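Local coordinates for phosphate-specific transport system accessory protein PhoU homolog (Streptococcus pneumoniae, PDB 2I0M) that probably takes part in regulating phosphate uptake, forms a homodimer and binds zinc ions, at residues 11-14 / 15-19; 73-76 / 77-80; 151-154 / 155-159. All coordinates share one frame; numbering follows the deposited sequence.

How the contacts relate
All three contacts are short stretches of about two turns, two of them at the start of their helices, in a largely helical chain. Contacts 1 and 2 are neighbours on two packed helices, 5-35 and 74-105, with centres 16 Å apart. They touch where E13 OE2 lies 3.6 Å from F79 CE1, and L12 packs on the same ring. Contact 3 sits on helix 152-168, across the chain's centre from contact 1. Its nearest atoms are about 17 Å from contact 1 and about 22 Å from contact 2. Contact 3 is part of a zinc site. A different zinc ion lies about 4 Å from the side chain of Q14 in contact 1, and F79 of contact 2 is about 11 Å from a bound zinc.

Contact 1 (11-14 / 15-19); sequences ELEQ and SFLGL
Helix 5-35 makes regular alpha-helical turns here, with each carbonyl from E11 to Q14 taking the amide four residues on. S15 N binds E11 O at 3.1 Å, and F16 N binds L12 O at 3.2 Å. L17 N reaches E13 O at 3.0 Å. G18 N completes the set on Q14 O at 2.9 Å.

E13 O also has side chains around it. L17 has its CG beside the backbone N (chi1 -56°), which folds the side chain back along the helix and puts CG 3.2 Å from E13 O. The same oxygen lies at the edge of the F16 ring, close to its plane.

This is one helix of the PhoU fold, and its faces differ. L12 packs on I83 of helix 74-105 and on I59 and C63 of helix 39-66. F16 lies against S86 and L90 of helix 74-105, and its ring meets that of F137 with the planes about 45° apart. E13 is buried too, against F79, P138 and H140.

Q14 is on an exposed face. The bend at chi2 (-59°) swings its amide round toward L17, and OE1 comes 3.6 Å from L17 CD1. The two side chains pass at a slant, and this contact is between an oxygen and a methyl. The Q14 side chain is about 4 Å from a bound zinc ion. L17 also packs on P138. S15 OG is 3.5 Å from E11 O, a long and weak approach at best.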
loop_
_atom_site.group_PDB
_atom_site.type_symbol
_atom_site.label_atom_id
_atom_site.label_comp_id
_atom_site.label_asym_id
_atom_site.label_seq_id
_atom_site.Cartn_x
_atom_site.Cartn_y
_atom_site.Cartn_z
ATOM N N GLU A 11 8.140 -5.730 -25.095
ATOM C CA GLU A 11 7.196 -6.829 -24.879
ATOM C C GLU A 11 6.858 -7.020 -23.407
ATOM O O GLU A 11 5.719 -7.300 -23.071
ATOM C CB GLU A 11 7.708 -8.129 -25.513
ATOM C CG GLU A 11 7.283 -8.293 -26.973
ATOM C CD GLU A 11 8.204 -9.202 -27.788
ATOM O OE1 GLU A 11 8.140 -9.142 -29.042
ATOM O OE2 GLU A 11 8.990 -9.977 -27.191
ATOM N N LEU A 12 7.851 -6.848 -22.531
ATOM C CA LEU A 12 7.625 -6.853 -21.086
ATOM C C LEU A 12 6.693 -5.717 -20.662
ATOM O O LEU A 12 5.815 -5.903 -19.823
ATOM C CB LEU A 12 8.952 -6.748 -20.317
ATOM C CG LEU A 12 9.062 -7.272 -18.871
ATOM C CD1 LEU A 12 9.989 -6.373 -18.056
ATOM C CD2 LEU A 12 7.726 -7.413 -18.171
ATOM N N GLU A 13 6.877 -4.541 -21.238
ATOM C CA GLU A 13 5.946 -3.443 -20.977
ATOM C C GLU A 13 4.494 -3.770 -21.384
ATOM O O GLU A 13 3.548 -3.350 -20.712
ATOM C CB GLU A 13 6.413 -2.168 -21.666
ATOM C CG GLU A 13 5.572 -0.955 -21.319
ATOM C CD GLU A 13 6.267 0.339 -21.673
ATOM O OE1 GLU A 13 6.550 0.575 -22.866
ATOM O OE2 GLU A 13 6.538 1.118 -20.741
ATOM N N GLN A 14 4.325 -4.510 -22.477
ATOM C CA GLN A 14 2.986 -4.842 -22.955
ATOM C C GLN A 14 2.299 -5.850 -22.045
ATOM O O GLN A 14 1.083 -5.753 -21.830
ATOM C CB GLN A 14 2.996 -5.331 -24.418
ATOM C CG GLN A 14 3.163 -4.209 -25.457
ATOM C CD GLN A 14 2.066 -3.140 -25.390
ATOM O OE1 GLN A 14 2.350 -1.946 -25.258
ATOM N NE2 GLN A 14 0.821 -3.569 -25.484
ATOM N N SER A 15 3.072 -6.809 -21.526
ATOM C CA SER A 15 2.582 -7.746 -20.508
ATOM C C SER A 15 2.016 -7.000 -19.304
ATOM O O SER A 15 0.937 -7.329 -18.819
ATOM C CB SER A 15 3.702 -8.681 -20.027
ATOM O OG SER A 15 4.068 -9.608 -21.033
ATOM N N PHE A 16 2.763 -5.998 -18.842
ATOM C CA PHE A 16 2.401 -5.167 -17.694
ATOM C C PHE A 16 1.139 -4.314 -17.935
ATOM O O PHE A 16 0.255 -4.260 -17.082
ATOM C CB PHE A 16 3.619 -4.315 -17.286
ATOM C CG PHE A 16 3.294 -3.211 -16.325
ATOM C CD1 PHE A 16 3.111 -1.911 -16.786
ATOM C CD2 PHE A 16 3.154 -3.475 -14.951
ATOM C CE1 PHE A 16 2.795 -0.899 -15.911
ATOM C CE2 PHE A 16 2.823 -2.460 -14.065
ATOM C CZ PHE A 16 2.657 -1.166 -14.533
ATOM N N LEU A 17 1.048 -3.668 -19.098
ATOM C CA LEU A 17 -0.181 -2.948 -19.489
ATOM C C LEU A 17 -1.407 -3.867 -19.608
ATOM O O LEU A 17 -2.511 -3.492 -19.176
ATOM C CB LEU A 17 0.017 -2.140 -20.788
ATOM C CG LEU A 17 1.175 -1.134 -20.761
ATOM C CD1 LEU A 17 1.297 -0.484 -22.119
ATOM C CD2 LEU A 17 0.998 -0.089 -19.697
ATOM N N GLY A 18 -1.197 -5.060 -20.181
ATOM C CA GLY A 18 -2.199 -6.139 -20.176
ATOM C C GLY A 18 -2.724 -6.408 -18.769
ATOM O O GLY A 18 -3.932 -6.411 -18.548
ATOM N N LEU A 19 -1.817 -6.594 -17.809
ATOM C CA LEU A 19 -2.202 -6.759 -16.416
ATOM C C LEU A 19 -3.001 -5.562 -15.909
ATOM O O LEU A 19 -4.008 -5.738 -15.244
ATOM C CB LEU A 19 -0.973 -6.940 -15.523
ATOM C CG LEU A 19 -0.919 -8.055 -14.471
ATOM C CD1 LEU A 19 0.008 -7.691 -13.256
ATOM C CD2 LEU A 19 -2.305 -8.605 -14.015
#

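Contact 2 (73-76 / 77-80); sequences QVSD and LRFV
L77 N is shared by two weak bonds, to Q73 O (2.8 Å) and V74 O (3.0 Å). R78 N and V80 N make the straighter bonds: R78 N binds V74 O at 3.2 Å, and V80 N binds D76 O at 3.1 Å with an N-H...O angle of 177°. The F79 N bond to S75 O is weak.

L77 CB is pressed close to the start of the helix, 3.1 Å from Q73 O. Beyond it, the side chain packs on L67 and on A64 of the second subunit.

R78 runs back along the turn. Its CG rests 3.4 Å from V74 O, and bends at chi2 and chi3 (-65° at chi3) bring the guanidinium round beside S75. S75 CA lies over one face of that group, and S75 OG is 3.8 Å from R78 NH2. The polar end is held elsewhere: NH2 bonds to L207 O, and NE bonds weakly to Y206 O.

V80 CG2 lies 3.5 Å from D76 O. F79 CB stays near S75 O while the ring leads away from these turns. D76 and V80 both pack on L9 of helix 5-35. The arrangement is the first two turns of helix 74-105, with Q73 at the N-cap.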
loop_
_atom_site.group_PDB
_atom_site.type_symbol
_atom_site.label_atom_id
_atom_site.label_comp_id
_atom_site.label_asym_id
_atom_site.label_seq_id
_atom_site.Cartn_x
_atom_site.Cartn_y
_atom_site.Cartn_z
ATOM N N GLN A 73 22.069 -2.506 -18.213
ATOM C CA GLN A 73 22.516 -1.104 -18.114
ATOM C C GLN A 73 21.507 -0.151 -17.457
ATOM O O GLN A 73 20.390 -0.549 -17.132
ATOM C CB GLN A 73 23.005 -0.566 -19.469
ATOM C CG GLN A 73 21.918 -0.235 -20.469
ATOM C CD GLN A 73 22.376 0.748 -21.535
ATOM O OE1 GLN A 73 21.682 0.965 -22.531
ATOM N NE2 GLN A 73 23.547 1.349 -21.331
ATOM N N VAL A 74 21.923 1.109 -17.303
ATOM C CA VAL A 74 21.268 2.132 -16.460
ATOM C C VAL A 74 19.735 2.271 -16.546
ATOM O O VAL A 74 19.024 1.798 -15.662
ATOM C CB VAL A 74 21.969 3.531 -16.618
ATOM C CG1 VAL A 74 23.305 3.553 -15.869
ATOM C CG2 VAL A 74 22.172 3.901 -18.099
ATOM N N SER A 75 19.241 2.923 -17.598
ATOM C CA SER A 75 17.807 3.159 -17.789
ATOM C C SER A 75 16.987 1.882 -17.958
ATOM O O SER A 75 15.779 1.877 -17.713
ATOM C CB SER A 75 17.567 4.074 -18.997
ATOM O OG SER A 75 17.884 5.421 -18.687
ATOM N N ASP A 76 17.642 0.810 -18.388
ATOM C CA ASP A 76 16.963 -0.456 -18.630
ATOM C C ASP A 76 16.813 -1.181 -17.310
ATOM O O ASP A 76 15.918 -2.001 -17.125
ATOM C CB ASP A 76 17.759 -1.306 -19.624
ATOM C CG ASP A 76 18.038 -0.573 -20.937
ATOM O OD1 ASP A 76 17.136 0.123 -21.455
ATOM O OD2 ASP A 76 19.166 -0.698 -21.451
ATOM N N LEU A 77 17.708 -0.855 -16.389
ATOM C CA LEU A 77 17.699 -1.424 -15.062
ATOM C C LEU A 77 16.552 -0.814 -14.268
ATOM O O LEU A 77 15.755 -1.520 -13.656
ATOM C CB LEU A 77 19.041 -1.143 -14.397
ATOM C CG LEU A 77 19.524 -2.051 -13.276
ATOM C CD1 LEU A 77 19.230 -1.408 -11.920
ATOM C CD2 LEU A 77 18.932 -3.458 -13.398
ATOM N N ARG A 78 16.476 0.511 -14.310
ATOM C CA ARG A 78 15.376 1.260 -13.721
ATOM C C ARG A 78 14.052 0.793 -14.295
ATOM O O ARG A 78 13.042 0.775 -13.596
ATOM C CB ARG A 78 15.553 2.767 -13.960
ATOM C CG ARG A 78 16.892 3.306 -13.453
ATOM C CD ARG A 78 16.766 4.707 -12.879
ATOM N NE ARG A 78 16.380 5.700 -13.880
ATOM C CZ ARG A 78 17.226 6.360 -14.667
ATOM N NH1 ARG A 78 18.532 6.131 -14.604
ATOM N NH2 ARG A 78 16.759 7.247 -15.533
ATOM N N PHE A 79 14.072 0.395 -15.559
ATOM C CA PHE A 79 12.861 -0.018 -16.241
ATOM C C PHE A 79 12.330 -1.324 -15.684
ATOM O O PHE A 79 11.220 -1.366 -15.213
ATOM C CB PHE A 79 13.042 -0.118 -17.762
ATOM C CG PHE A 79 11.815 -0.629 -18.460
ATOM C CD1 PHE A 79 10.768 0.239 -18.774
ATOM C CD2 PHE A 79 11.676 -1.979 -18.755
ATOM C CE1 PHE A 79 9.629 -0.219 -19.401
ATOM C CE2 PHE A 79 10.535 -2.449 -19.365
ATOM C CZ PHE A 79 9.506 -1.570 -19.696
ATOM N N VAL A 80 13.133 -2.382 -15.752
ATOM C CA VAL A 80 12.741 -3.702 -15.256
ATOM C C VAL A 80 12.337 -3.638 -13.756
ATOM O O VAL A 80 11.366 -4.289 -13.344
ATOM C CB VAL A 80 13.849 -4.750 -15.544
ATOM C CG1 VAL A 80 13.557 -6.071 -14.879
ATOM C CG2 VAL A 80 14.015 -4.945 -17.038
#

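Contact 3 (151-154 / 155-159); sequences KDEQ and IDQYY. With ZN (zinc ion), chain B.
D156 N binds D152 O at 2.9 Å, and the turn continues as a regular alpha-helix with Q157 N on E153 O and Y158 N on Q154 O. The I155 N bond to K151 O is weak. D152 and D156 are spaced as in the E(D)XXXD metal-binding motif of PhoU proteins, and both belong to a zinc site.

D156 supplies the short bond, OD2 to zinc at 2.2 Å. D152 OD2 approaches the same ion at a long 2.7 Å. D152 has CG opposite its backbone N (chi1 -165°) and D156 has CG beside it (chi1 -76°), and both carboxylates turn to the ion. Their planes are 67° apart. D152 OD2 and D156 OD1 are 3.9 Å apart, a like-charge pair that the metal probably offsets. E191 and D195 of helix 177-209 complete the site.

On the outer face, E153 and Q157 pass at a slant, with E153 OE2 3.8 Å from Q157 OE1. Y158 CD2 lies 3.3 Å from Q154 O. I155 packs on S126 and M129 of helix 117-136 and on A194. Y159 OH bonds to Y159 OH of the second subunit. D152 OD1 is buried without a polar partner in the model, and I155 CG2 lies 4.0 Å from it.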
loop_
_atom_site.group_PDB
_atom_site.type_symbol
_atom_site.label_atom_id
_atom_site.label_comp_id
_atom_site.label_asym_id
_atom_site.label_seq_id
_atom_site.Cartn_x
_atom_site.Cartn_y
_atom_site.Cartn_z
ATOM N N LYS A 151 -4.302 13.989 -8.517
ATOM C CA LYS A 151 -5.749 13.753 -8.377
ATOM C C LYS A 151 -6.136 12.910 -7.156
ATOM O O LYS A 151 -7.304 12.855 -6.795
ATOM C CB LYS A 151 -6.327 13.141 -9.649
ATOM C CG LYS A 151 -6.291 14.088 -10.833
ATOM C CD LYS A 151 -6.777 13.393 -12.098
ATOM C CE LYS A 151 -6.799 14.367 -13.268
ATOM N NZ LYS A 151 -7.761 13.905 -14.297
ATOM N N ASP A 152 -5.151 12.269 -6.532
ATOM C CA ASP A 152 -5.367 11.520 -5.292
ATOM C C ASP A 152 -5.798 12.408 -4.124
ATOM O O ASP A 152 -6.539 11.947 -3.254
ATOM C CB ASP A 152 -4.124 10.707 -4.919
ATOM C CG ASP A 152 -4.405 9.652 -3.862
ATOM O OD1 ASP A 152 -5.318 8.823 -4.039
ATOM O OD2 ASP A 152 -3.693 9.655 -2.843
ATOM N N GLU A 153 -5.337 13.665 -4.099
ATOM C CA GLU A 153 -5.855 14.667 -3.154
ATOM C C GLU A 153 -7.385 14.644 -3.130
ATOM O O GLU A 153 -7.984 14.578 -2.065
ATOM C CB GLU A 153 -5.347 16.092 -3.478
ATOM C CG GLU A 153 -5.348 17.057 -2.262
ATOM C CD GLU A 153 -5.101 18.545 -2.614
ATOM O OE1 GLU A 153 -4.683 18.866 -3.753
ATOM O OE2 GLU A 153 -5.322 19.412 -1.737
ATOM N N GLN A 154 -8.004 14.663 -4.311
ATOM C CA GLN A 154 -9.468 14.634 -4.423
ATOM C C GLN A 154 -10.110 13.350 -3.876
ATOM O O GLN A 154 -11.163 13.406 -3.226
ATOM C CB GLN A 154 -9.920 14.878 -5.866
ATOM C CG GLN A 154 -9.875 16.329 -6.288
ATOM C CD GLN A 154 -8.605 16.684 -7.044
ATOM O OE1 GLN A 154 -7.682 17.290 -6.482
ATOM N NE2 GLN A 154 -8.552 16.314 -8.333
ATOM N N ILE A 155 -9.486 12.207 -4.156
ATOM C CA ILE A 155 -9.959 10.928 -3.633
ATOM C C ILE A 155 -9.909 10.869 -2.104
ATOM O O ILE A 155 -10.842 10.359 -1.472
ATOM C CB ILE A 155 -9.294 9.732 -4.349
ATOM C CG1 ILE A 155 -10.131 9.410 -5.599
ATOM C CG2 ILE A 155 -9.242 8.493 -3.466
ATOM C CD1 ILE A 155 -9.373 8.831 -6.679
ATOM N N ASP A 156 -8.845 11.430 -1.525
ATOM C CA ASP A 156 -8.738 11.603 -0.085
ATOM C C ASP A 156 -9.884 12.450 0.476
ATOM O O ASP A 156 -10.453 12.116 1.514
ATOM C CB ASP A 156 -7.378 12.210 0.281
ATOM C CG ASP A 156 -6.242 11.192 0.204
ATOM O OD1 ASP A 156 -5.057 11.604 0.299
ATOM O OD2 ASP A 156 -6.534 9.981 0.049
ATOM N N GLN A 157 -10.216 13.536 -0.221
ATOM C CA GLN A 157 -11.335 14.407 0.148
ATOM C C GLN A 157 -12.667 13.664 0.085
ATOM O O GLN A 157 -13.482 13.770 0.989
ATOM C CB GLN A 157 -11.365 15.646 -0.742
ATOM C CG GLN A 157 -10.216 16.600 -0.469
ATOM C CD GLN A 157 -10.037 17.682 -1.538
ATOM O OE1 GLN A 157 -9.006 18.356 -1.569
ATOM N NE2 GLN A 157 -11.035 17.857 -2.403
ATOM N N TYR A 158 -12.870 12.894 -0.971
ATOM C CA TYR A 158 -14.002 11.979 -1.028
ATOM C C TYR A 158 -13.960 11.008 0.145
ATOM O O TYR A 158 -14.979 10.758 0.775
ATOM C CB TYR A 158 -14.033 11.187 -2.342
ATOM C CG TYR A 158 -14.479 11.961 -3.563
ATOM C CD1 TYR A 158 -15.688 12.651 -3.583
ATOM C CD2 TYR A 158 -13.702 11.963 -4.721
ATOM C CE1 TYR A 158 -16.102 13.349 -4.717
ATOM C CE2 TYR A 158 -14.106 12.651 -5.868
ATOM C CZ TYR A 158 -15.306 13.345 -5.858
ATOM O OH TYR A 158 -15.696 14.028 -6.987
ATOM N N TYR A 159 -12.780 10.469 0.432
ATOM C CA TYR A 159 -12.625 9.505 1.516
ATOM C C TYR A 159 -13.097 10.049 2.875
ATOM O O TYR A 159 -13.858 9.384 3.572
ATOM C CB TYR A 159 -11.181 8.971 1.602
ATOM C CG TYR A 159 -10.986 7.992 2.722
ATOM C CD1 TYR A 159 -11.579 6.736 2.674
ATOM C CD2 TYR A 159 -10.231 8.319 3.834
ATOM C CE1 TYR A 159 -11.439 5.829 3.710
ATOM C CE2 TYR A 159 -10.066 7.407 4.882
ATOM C CZ TYR A 159 -10.680 6.158 4.803
ATOM O OH TYR A 159 -10.531 5.237 5.819
HETATM ZN ZN ZN B . -5.175 8.493 -0.857
#